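Local coordinates for protein chloromuconate cycloisomerase (PDB 4M0X) that is a manganese-binding member of the enolase superfamily, joining an N-terminal capping domain to an alpha/beta barrel whose strand ends carry the metal site, at residues A[56-61]-A[196-201]; A[76-81]-A[87-92]; A[147-152]-A[177-182]. One frame throughout, in Å; residues are numbered along the deposited sequence.

Interaction 1: A[56-61]-A[196-201]. With MN (manganese (II) ion), chain C.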
loop_
_atom_site.group_PDB
_atom_site.type_symbol
_atom_site.label_atom_id
_atom_site.label_comp_id
_atom_site.label_asym_id
_atom_site.label_seq_id
_atom_site.Cartn_x
_atom_site.Cartn_y
_atom_site.Cartn_z
ATOM N N PRO A 56 5.774 -38.351 5.545
ATOM C CA PRO A 56 4.918 -37.284 5.063
ATOM C C PRO A 56 4.847 -36.045 5.952
ATOM O O PRO A 56 4.139 -35.101 5.627
ATOM C CB PRO A 56 3.558 -37.967 4.915
ATOM C CG PRO A 56 3.585 -39.013 5.953
ATOM C CD PRO A 56 5.002 -39.506 6.021
ATOM N N TRP A 57 5.608 -36.024 7.036
ATOM C CA TRP A 57 5.616 -34.864 7.933
ATOM C C TRP A 57 5.935 -33.553 7.191
ATOM O O TRP A 57 5.327 -32.520 7.477
ATOM C CB TRP A 57 6.581 -35.093 9.110
ATOM C CG TRP A 57 8.044 -34.909 8.734
ATOM C CD1 TRP A 57 8.895 -35.866 8.239
ATOM C CD2 TRP A 57 8.804 -33.683 8.770
ATOM N NE1 TRP A 57 10.138 -35.321 7.988
ATOM C CE2 TRP A 57 10.113 -33.986 8.300
ATOM C CE3 TRP A 57 8.507 -32.358 9.147
ATOM C CZ2 TRP A 57 11.126 -33.014 8.201
ATOM C CZ3 TRP A 57 9.517 -31.394 9.061
ATOM C CH2 TRP A 57 10.812 -31.732 8.584
ATOM N N TRP A 58 6.855 -33.603 6.223
ATOM C CA TRP A 58 7.346 -32.399 5.565
ATOM C C TRP A 58 6.402 -31.922 4.469
ATOM O O TRP A 58 6.037 -30.752 4.434
ATOM C CB TRP A 58 8.729 -32.670 4.988
ATOM C CG TRP A 58 9.551 -31.451 4.524
ATOM C CD1 TRP A 58 10.655 -30.932 5.138
ATOM C CD2 TRP A 58 9.364 -30.673 3.319
ATOM N NE1 TRP A 58 11.153 -29.878 4.411
ATOM C CE2 TRP A 58 10.374 -29.684 3.302
ATOM C CE3 TRP A 58 8.426 -30.707 2.261
ATOM C CZ2 TRP A 58 10.478 -28.734 2.272
ATOM C CZ3 TRP A 58 8.523 -29.749 1.227
ATOM C CH2 TRP A 58 9.540 -28.784 1.243
ATOM N N GLY A 59 6.025 -32.828 3.569
ATOM C CA GLY A 59 5.310 -32.453 2.343
ATOM C C GLY A 59 4.053 -33.264 2.040
ATOM O O GLY A 59 3.386 -33.014 1.030
ATOM N N GLY A 60 3.718 -34.227 2.905
ATOM C CA GLY A 60 2.485 -35.012 2.747
ATOM C C GLY A 60 2.583 -36.198 1.782
ATOM O O GLY A 60 1.575 -36.875 1.477
ATOM N N GLU A 61 3.795 -36.444 1.294
ATOM C CA GLU A 61 4.038 -37.562 0.405
ATOM C C GLU A 61 4.808 -38.593 1.211
ATOM O O GLU A 61 5.529 -38.218 2.146
ATOM C CB GLU A 61 4.802 -37.106 -0.850
ATOM C CG GLU A 61 4.065 -36.022 -1.639
ATOM C CD GLU A 61 4.447 -35.922 -3.120
ATOM O OE1 GLU A 61 4.240 -36.914 -3.872
ATOM O OE2 GLU A 61 4.912 -34.834 -3.551
ATOM N N ASP A 196 17.971 -24.330 10.493
ATOM C CA ASP A 196 16.705 -24.771 9.888
ATOM C C ASP A 196 15.712 -25.427 10.862
ATOM O O ASP A 196 15.751 -26.640 11.068
ATOM C CB ASP A 196 16.981 -25.730 8.742
ATOM C CG ASP A 196 15.761 -25.952 7.890
ATOM O OD1 ASP A 196 14.718 -25.383 8.252
ATOM O OD2 ASP A 196 15.831 -26.679 6.875
ATOM N N PRO A 197 14.831 -24.622 11.475
ATOM C CA PRO A 197 13.778 -25.105 12.350
ATOM C C PRO A 197 12.630 -25.784 11.599
ATOM O O PRO A 197 11.675 -26.218 12.218
ATOM C CB PRO A 197 13.242 -23.822 12.990
ATOM C CG PRO A 197 14.294 -22.797 12.777
ATOM C CD PRO A 197 14.920 -23.153 11.481
ATOM N N ASN A 198 12.683 -25.854 10.280
ATOM C CA ASN A 198 11.650 -26.557 9.547
ATOM C C ASN A 198 10.286 -25.940 9.762
ATOM O O ASN A 198 9.274 -26.636 9.811
ATOM C CB ASN A 198 11.652 -28.040 9.919
ATOM C CG ASN A 198 12.865 -28.775 9.349
ATOM O OD1 ASN A 198 12.949 -28.970 8.142
ATOM N ND2 ASN A 198 13.810 -29.182 10.215
ATOM N N GLY A 199 10.276 -24.619 9.900
ATOM C CA GLY A 199 9.048 -23.851 10.038
ATOM C C GLY A 199 8.276 -24.108 11.318
ATOM O O GLY A 199 7.095 -23.802 11.394
ATOM N N ARG A 200 8.949 -24.655 12.330
ATOM C CA ARG A 200 8.292 -25.110 13.569
ATOM C C ARG A 200 8.339 -24.050 14.671
ATOM O O ARG A 200 7.765 -24.248 15.740
ATOM C CB ARG A 200 8.925 -26.415 14.080
ATOM C CG ARG A 200 8.831 -27.592 13.135
ATOM C CD ARG A 200 7.819 -28.631 13.600
ATOM N NE ARG A 200 6.630 -28.711 12.735
ATOM C CZ ARG A 200 6.159 -29.835 12.192
ATOM N NH1 ARG A 200 6.762 -30.997 12.434
ATOM N NH2 ARG A 200 5.077 -29.804 11.424
ATOM N N TRP A 201 9.022 -22.939 14.418
ATOM C CA TRP A 201 9.134 -21.904 15.419
ATOM C C TRP A 201 8.004 -20.899 15.318
ATOM O O TRP A 201 7.519 -20.612 14.230
ATOM C CB TRP A 201 10.459 -21.205 15.250
ATOM C CG TRP A 201 11.551 -21.886 15.976
ATOM C CD1 TRP A 201 11.520 -23.139 16.530
ATOM C CD2 TRP A 201 12.862 -21.374 16.211
ATOM N NE1 TRP A 201 12.730 -23.424 17.104
ATOM C CE2 TRP A 201 13.572 -22.359 16.925
ATOM C CE3 TRP A 201 13.508 -20.172 15.893
ATOM C CZ2 TRP A 201 14.892 -22.171 17.346
ATOM C CZ3 TRP A 201 14.824 -19.991 16.312
ATOM C CH2 TRP A 201 15.497 -20.984 17.028
HETATM MN MN MN C . 14.894 -27.009 5.015
HETATM O O HOH W 1 13.095 -28.572 5.745
HETATM O O HOH W 2 13.294 -25.791 5.961
#
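The metal site at the mouth of the barrel is where Trp-57 and Trp-58, on a loop of the N-terminal capping domain, come up against Asn-198, in the turn that follows barrel strand 192-196. Asp-196, at the end of that strand, binds manganese through OD2 at 2.1 Å; Glu-222 and Asp-247 supply the other protein ligands. The other oxygen of Asp-196, OD1, takes the backbone N-H of Asn-198 at 2.9 Å from above the carboxylate plane, an Asx turn, just as the chain enters the type I' turn from Pro-197 to Arg-200. The indole of Trp-57 presents its edge to Asn-198: Asn-198 OD1 sits 3.5 Å from Trp-57 CH2, near the ring plane, and the amide is turned 82° against the ring. Trp-57 CG lies between the backbone N and the carbonyl carbon (chi1 77°), leaving one ring face under Trp-58 CB, while Trp-57 NE1 is hydrogen-bonded to Pro-53 O. Arg-200 NH1 approaches CE3 of Trp-57 obliquely at 4.0 Å. A metal-bound water lies between the segments: it accepts from Trp-58 NE1 at 2.7 Å, while its link to Asn-198 OD1 is modelled too short to trust. A second donates to Asp-196 OD1. Manganese would polarise both waters, so the first probably adds a polar link, its Asn-198 side doubtful, to the direct packing of Trp-57 on Asn-198.

Interaction 2: A[76-81]-A[87-92]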
loop_
_atom_site.group_PDB
_atom_site.type_symbol
_atom_site.label_atom_id
_atom_site.label_comp_id
_atom_site.label_asym_id
_atom_site.label_seq_id
_atom_site.Cartn_x
_atom_site.Cartn_y
_atom_site.Cartn_z
ATOM N N PRO A 76 -0.675 -43.945 -16.779
ATOM C CA PRO A 76 -1.549 -43.740 -17.932
ATOM C C PRO A 76 -1.215 -42.591 -18.865
ATOM O O PRO A 76 -1.563 -42.669 -20.050
ATOM C CB PRO A 76 -2.916 -43.468 -17.292
ATOM C CG PRO A 76 -2.690 -43.465 -15.806
ATOM C CD PRO A 76 -1.487 -44.311 -15.608
ATOM N N VAL A 77 -0.588 -41.524 -18.383
ATOM C CA VAL A 77 -0.103 -40.542 -19.354
ATOM C C VAL A 77 1.375 -40.715 -19.733
ATOM O O VAL A 77 1.921 -39.890 -20.459
ATOM C CB VAL A 77 -0.452 -39.068 -19.012
ATOM C CG1 VAL A 77 -1.901 -38.756 -19.383
ATOM C CG2 VAL A 77 -0.160 -38.731 -17.556
ATOM N N ILE A 78 2.015 -41.788 -19.276
ATOM C CA ILE A 78 3.432 -42.017 -19.602
ATOM C C ILE A 78 3.661 -43.245 -20.493
ATOM O O ILE A 78 4.411 -43.176 -21.479
ATOM C CB ILE A 78 4.326 -42.078 -18.329
ATOM C CG1 ILE A 78 4.068 -40.858 -17.407
ATOM C CG2 ILE A 78 5.800 -42.199 -18.684
ATOM C CD1 ILE A 78 4.417 -39.504 -17.992
ATOM N N ILE A 79 3.032 -44.370 -20.159
ATOM C CA ILE A 79 3.063 -45.536 -21.042
ATOM C C ILE A 79 2.447 -45.213 -22.424
ATOM O O ILE A 79 1.295 -44.770 -22.525
ATOM C CB ILE A 79 2.305 -46.721 -20.415
ATOM C CG1 ILE A 79 2.660 -46.905 -18.925
ATOM C CG2 ILE A 79 2.485 -47.983 -21.252
ATOM C CD1 ILE A 79 3.939 -47.661 -18.614
ATOM N N GLY A 80 3.227 -45.425 -23.481
ATOM C CA GLY A 80 2.758 -45.236 -24.856
ATOM C C GLY A 80 2.999 -43.856 -25.438
ATOM O O GLY A 80 2.658 -43.598 -26.611
ATOM N N ARG A 81 3.581 -42.976 -24.614
ATOM C CA ARG A 81 3.891 -41.597 -24.988
ATOM C C ARG A 81 5.244 -41.472 -25.676
ATOM O O ARG A 81 6.117 -42.339 -25.538
ATOM C CB ARG A 81 3.843 -40.702 -23.749
ATOM C CG ARG A 81 4.891 -39.582 -23.710
ATOM C CD ARG A 81 4.670 -38.450 -22.680
ATOM N NE ARG A 81 3.272 -38.061 -22.459
ATOM C CZ ARG A 81 2.512 -37.382 -23.319
ATOM N NH1 ARG A 81 3.022 -36.999 -24.494
ATOM N NH2 ARG A 81 1.238 -37.088 -22.995
ATOM N N GLY A 87 7.470 -31.974 -21.727
ATOM C CA GLY A 87 6.569 -30.853 -21.472
ATOM C C GLY A 87 5.131 -31.306 -21.330
ATOM O O GLY A 87 4.468 -31.000 -20.324
ATOM N N VAL A 88 4.656 -32.060 -22.320
ATOM C CA VAL A 88 3.244 -32.489 -22.345
ATOM C C VAL A 88 2.980 -33.544 -21.281
ATOM O O VAL A 88 1.857 -33.659 -20.773
ATOM C CB VAL A 88 2.807 -33.065 -23.713
ATOM C CG1 VAL A 88 1.283 -33.269 -23.743
ATOM C CG2 VAL A 88 3.256 -32.157 -24.852
ATOM N N ALA A 89 4.019 -34.322 -20.972
ATOM C CA ALA A 89 3.910 -35.376 -19.990
ATOM C C ALA A 89 3.721 -34.712 -18.631
ATOM O O ALA A 89 2.937 -35.186 -17.799
ATOM C CB ALA A 89 5.149 -36.248 -20.013
ATOM N N SER A 90 4.409 -33.588 -18.426
ATOM C CA SER A 90 4.290 -32.863 -17.172
ATOM C C SER A 90 2.923 -32.237 -17.050
ATOM O O SER A 90 2.311 -32.307 -15.985
ATOM C CB SER A 90 5.366 -31.809 -17.036
ATOM O OG SER A 90 6.627 -32.416 -16.982
ATOM N N GLN A 91 2.425 -31.640 -18.133
ATOM C CA GLN A 91 1.105 -31.024 -18.075
ATOM C C GLN A 91 0.010 -32.082 -17.933
ATOM O O GLN A 91 -0.974 -31.872 -17.230
ATOM C CB GLN A 91 0.849 -30.132 -19.270
ATOM C CG GLN A 91 -0.454 -29.360 -19.156
ATOM C CD GLN A 91 -0.605 -28.295 -20.225
ATOM O OE1 GLN A 91 0.372 -27.906 -20.879
ATOM N NE2 GLN A 91 -1.834 -27.806 -20.407
ATOM N N SER A 92 0.194 -33.224 -18.588
ATOM C CA SER A 92 -0.715 -34.344 -18.440
ATOM C C SER A 92 -0.831 -34.737 -16.992
ATOM O O SER A 92 -1.932 -34.818 -16.455
ATOM C CB SER A 92 -0.223 -35.524 -19.248
ATOM O OG SER A 92 -0.334 -35.275 -20.640
#
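Van der Waals packing joins Val-77 to Ser-92, with CB of one 3.6 Å from CB of the other and both valine methyls spread around the serine methylene. Beside them is an apolar pair: Ile-78, whose side chain starts off across the helix, brings CD1, at the end of its CG1 branch, to Ala-89 CB at 3.9 Å. Arg-81 adds its aliphatic part, CD resting 3.5 Å from Ala-89 CB. All this packs the turn after helix 63-74 against helix 86-96 within the capping domain. The chain reverses through a type II turn from Ile-78 to Arg-81, with Gly-80 at the positive-phi corner. Ile-78 also reaches Ile-5 and Met-8 of strand 5-17 and Ile-107 of helix 101-118, and Val-88 packs on Leu-130 of a neighbouring subunit.

The polar part centres on the Arg-81 guanidinium, which lays one face over the peptide link between Val-88 and Ala-89, Ala-89 N being 4.1 Å from its plane. A bend at chi3 (-36°) lets NE donate back to Val-77 O at 3.0 Å, almost in line with the carbonyl bond, while NH1 bonds Thr-85 OG1. On the helix, Val-88 O accepts twice from Ser-92: the backbone N comes from one face of the carbonyl plane at 2.8 Å, and OG from the other at 2.7 Å.

Interaction 3: A[147-152]-A[177-182]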
loop_
_atom_site.group_PDB
_atom_site.type_symbol
_atom_site.label_atom_id
_atom_site.label_comp_id
_atom_site.label_asym_id
_atom_site.label_seq_id
_atom_site.Cartn_x
_atom_site.Cartn_y
_atom_site.Cartn_z
ATOM N N SER A 147 27.379 -32.478 22.244
ATOM C CA SER A 147 28.595 -33.214 22.545
ATOM C C SER A 147 29.111 -33.881 21.253
ATOM O O SER A 147 30.222 -33.587 20.761
ATOM C CB SER A 147 28.255 -34.262 23.602
ATOM O OG SER A 147 29.400 -34.981 23.991
ATOM N N ASP A 148 28.262 -34.776 20.726
ATOM C CA ASP A 148 28.449 -35.460 19.457
ATOM C C ASP A 148 28.842 -34.482 18.363
ATOM O O ASP A 148 29.766 -34.757 17.597
ATOM C CB ASP A 148 27.142 -36.158 19.032
ATOM C CG ASP A 148 26.822 -37.416 19.849
ATOM O OD1 ASP A 148 27.471 -37.679 20.887
ATOM O OD2 ASP A 148 25.894 -38.152 19.435
ATOM N N LEU A 149 28.140 -33.348 18.292
ATOM C CA LEU A 149 28.334 -32.410 17.197
ATOM C C LEU A 149 29.667 -31.661 17.266
ATOM O O LEU A 149 30.253 -31.391 16.219
ATOM C CB LEU A 149 27.153 -31.446 17.028
ATOM C CG LEU A 149 25.713 -31.974 16.913
ATOM C CD1 LEU A 149 24.773 -30.783 16.953
ATOM C CD2 LEU A 149 25.429 -32.832 15.685
ATOM N N ILE A 150 30.169 -31.342 18.462
ATOM C CA ILE A 150 31.509 -30.732 18.544
ATOM C C ILE A 150 32.622 -31.675 18.008
ATOM O O ILE A 150 33.580 -31.241 17.343
ATOM C CB ILE A 150 31.825 -30.153 19.941
ATOM C CG1 ILE A 150 30.909 -28.946 20.228
ATOM C CG2 ILE A 150 33.276 -29.696 20.003
ATOM C CD1 ILE A 150 31.108 -28.269 21.579
ATOM N N ASP A 151 32.464 -32.967 18.261
ATOM C CA ASP A 151 33.363 -33.964 17.696
ATOM C C ASP A 151 33.135 -34.166 16.181
ATOM O O ASP A 151 34.045 -34.610 15.483
ATOM C CB ASP A 151 33.274 -35.296 18.472
ATOM N N GLU A 152 31.941 -33.843 15.671
ATOM C CA GLU A 152 31.647 -33.988 14.222
ATOM C C GLU A 152 32.078 -32.752 13.436
ATOM O O GLU A 152 32.591 -32.863 12.315
ATOM C CB GLU A 152 30.172 -34.331 13.946
ATOM C CG GLU A 152 29.916 -34.873 12.534
ATOM C CD GLU A 152 28.439 -34.982 12.146
ATOM O OE1 GLU A 152 27.977 -36.056 11.729
ATOM O OE2 GLU A 152 27.716 -33.984 12.234
ATOM N N SER A 177 18.413 -23.714 21.035
ATOM C CA SER A 177 19.319 -22.632 20.687
ATOM C C SER A 177 20.524 -22.611 21.565
ATOM O O SER A 177 21.589 -22.194 21.135
ATOM C CB SER A 177 18.615 -21.294 20.800
ATOM O OG SER A 177 17.527 -21.260 19.905
ATOM N N ARG A 178 20.361 -23.035 22.808
ATOM C CA ARG A 178 21.512 -23.176 23.688
ATOM C C ARG A 178 22.404 -24.291 23.101
ATOM O O ARG A 178 23.598 -24.099 22.882
ATOM C CB ARG A 178 21.055 -23.477 25.117
ATOM C CG ARG A 178 21.849 -22.752 26.189
ATOM C CD ARG A 178 23.248 -23.338 26.389
ATOM N NE ARG A 178 24.232 -22.290 26.671
ATOM C CZ ARG A 178 25.225 -21.931 25.856
ATOM N NH1 ARG A 178 25.408 -22.544 24.693
ATOM N NH2 ARG A 178 26.055 -20.960 26.216
ATOM N N ARG A 179 21.791 -25.429 22.786
ATOM C CA ARG A 179 22.487 -26.519 22.125
ATOM C C ARG A 179 23.287 -26.020 20.930
ATOM O O ARG A 179 24.461 -26.357 20.769
ATOM C CB ARG A 179 21.501 -27.608 21.687
ATOM C CG ARG A 179 22.120 -28.744 20.885
ATOM C CD ARG A 179 21.067 -29.743 20.445
ATOM N NE ARG A 179 20.128 -29.202 19.453
ATOM C CZ ARG A 179 20.305 -29.243 18.127
ATOM N NH1 ARG A 179 21.389 -29.806 17.581
ATOM N NH2 ARG A 179 19.376 -28.738 17.328
ATOM N N VAL A 180 22.660 -25.208 20.093
ATOM C CA VAL A 180 23.334 -24.771 18.875
ATOM C C VAL A 180 24.442 -23.782 19.204
ATOM O O VAL A 180 25.519 -23.834 18.596
ATOM C CB VAL A 180 22.344 -24.234 17.830
ATOM C CG1 VAL A 180 23.059 -23.598 16.656
ATOM C CG2 VAL A 180 21.491 -25.378 17.343
ATOM N N LEU A 181 24.187 -22.908 20.177
ATOM C CA LEU A 181 25.189 -21.931 20.592
ATOM C C LEU A 181 26.414 -22.678 21.101
ATOM O O LEU A 181 27.543 -22.200 20.958
ATOM C CB LEU A 181 24.654 -20.983 21.674
ATOM C CG LEU A 181 23.640 -19.875 21.329
ATOM C CD1 LEU A 181 22.967 -19.385 22.597
ATOM C CD2 LEU A 181 24.238 -18.698 20.585
ATOM N N ASP A 182 26.181 -23.854 21.684
ATOM C CA ASP A 182 27.267 -24.676 22.200
ATOM C C ASP A 182 28.215 -25.040 21.096
ATOM O O ASP A 182 29.401 -24.786 21.204
ATOM C CB ASP A 182 26.743 -25.953 22.840
ATOM C CG ASP A 182 26.568 -25.825 24.324
ATOM O OD1 ASP A 182 26.297 -24.696 24.808
ATOM O OD2 ASP A 182 26.704 -26.865 25.009
#
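Arg-179 NH2, in the guanidinium that Leu-149 meets from the neighbouring helix, is gripped twice: by a salt bridge to Asp-176 OD1 and by a hydrogen bond to Lys-167 O at the end of a barrel strand. NH1 adds a weak bond to Gly-144 O, and NE a long, weak ion pair with Glu-171. These partners hold the flat group beside helix 146-159, where Leu-149 CD1 touches NH1 at 3.6 Å. The methyl comes to the edge of the guanidinium, in its plane, and not over a face; one face is instead met by Val-180 CG2, 4.0 Å above the plane and offset toward the rim. Arg-179 gets there because its chain runs out straight, CG opposite the backbone N (chi1 175°), and then bends at chi3 (68°).

The second touch is lighter. Ile-150, extended at chi2 (180°), sends CD1 to the carbonyl O of Asp-182 at 3.9 Å, and these two residues also mark the nearest approach of the backbones, with Ile-150 CA 8.2 Å from Asp-182 CA. The two helices are successive outer helices of the alpha/beta barrel, and strand 163-167 runs between them in the chain. Leu-149 also packs inward on Phe-141 of strand 134-141, and Ile-150 on Cys-186.

The arginine's polar bonds go mainly to loops, a strand end and its own helix, and Leu-149 offers it a methyl, so the join is van der Waals contact; the charge is probably balanced mainly by Asp-176, through NH2, while the leucine methyl packs at the NH1 edge.

In the fold
Interaction 1 joins the two domains, while interaction 2 stays within the capping domain and interaction 3 within the barrel, their centres 48 Å apart on opposite sides of the chain's centre. All three are partly buried. Interaction 1 lies deepest, about 13 Å from that centre, and combines tryptophan packing with manganese and its waters; the other two, each about 24 Å out, are packing of helices and a turn. Each of these includes an arginine, laid face-down on a peptide link in interaction 2 but met edge-on by a methyl in interaction 3. Interactions 1 and 3 touch through Trp-201 and Ser-177, so the loop that follows the metal-binding Asp-196 packs on helix 173-183. Neighbouring subunits reach interactions 1 and 2.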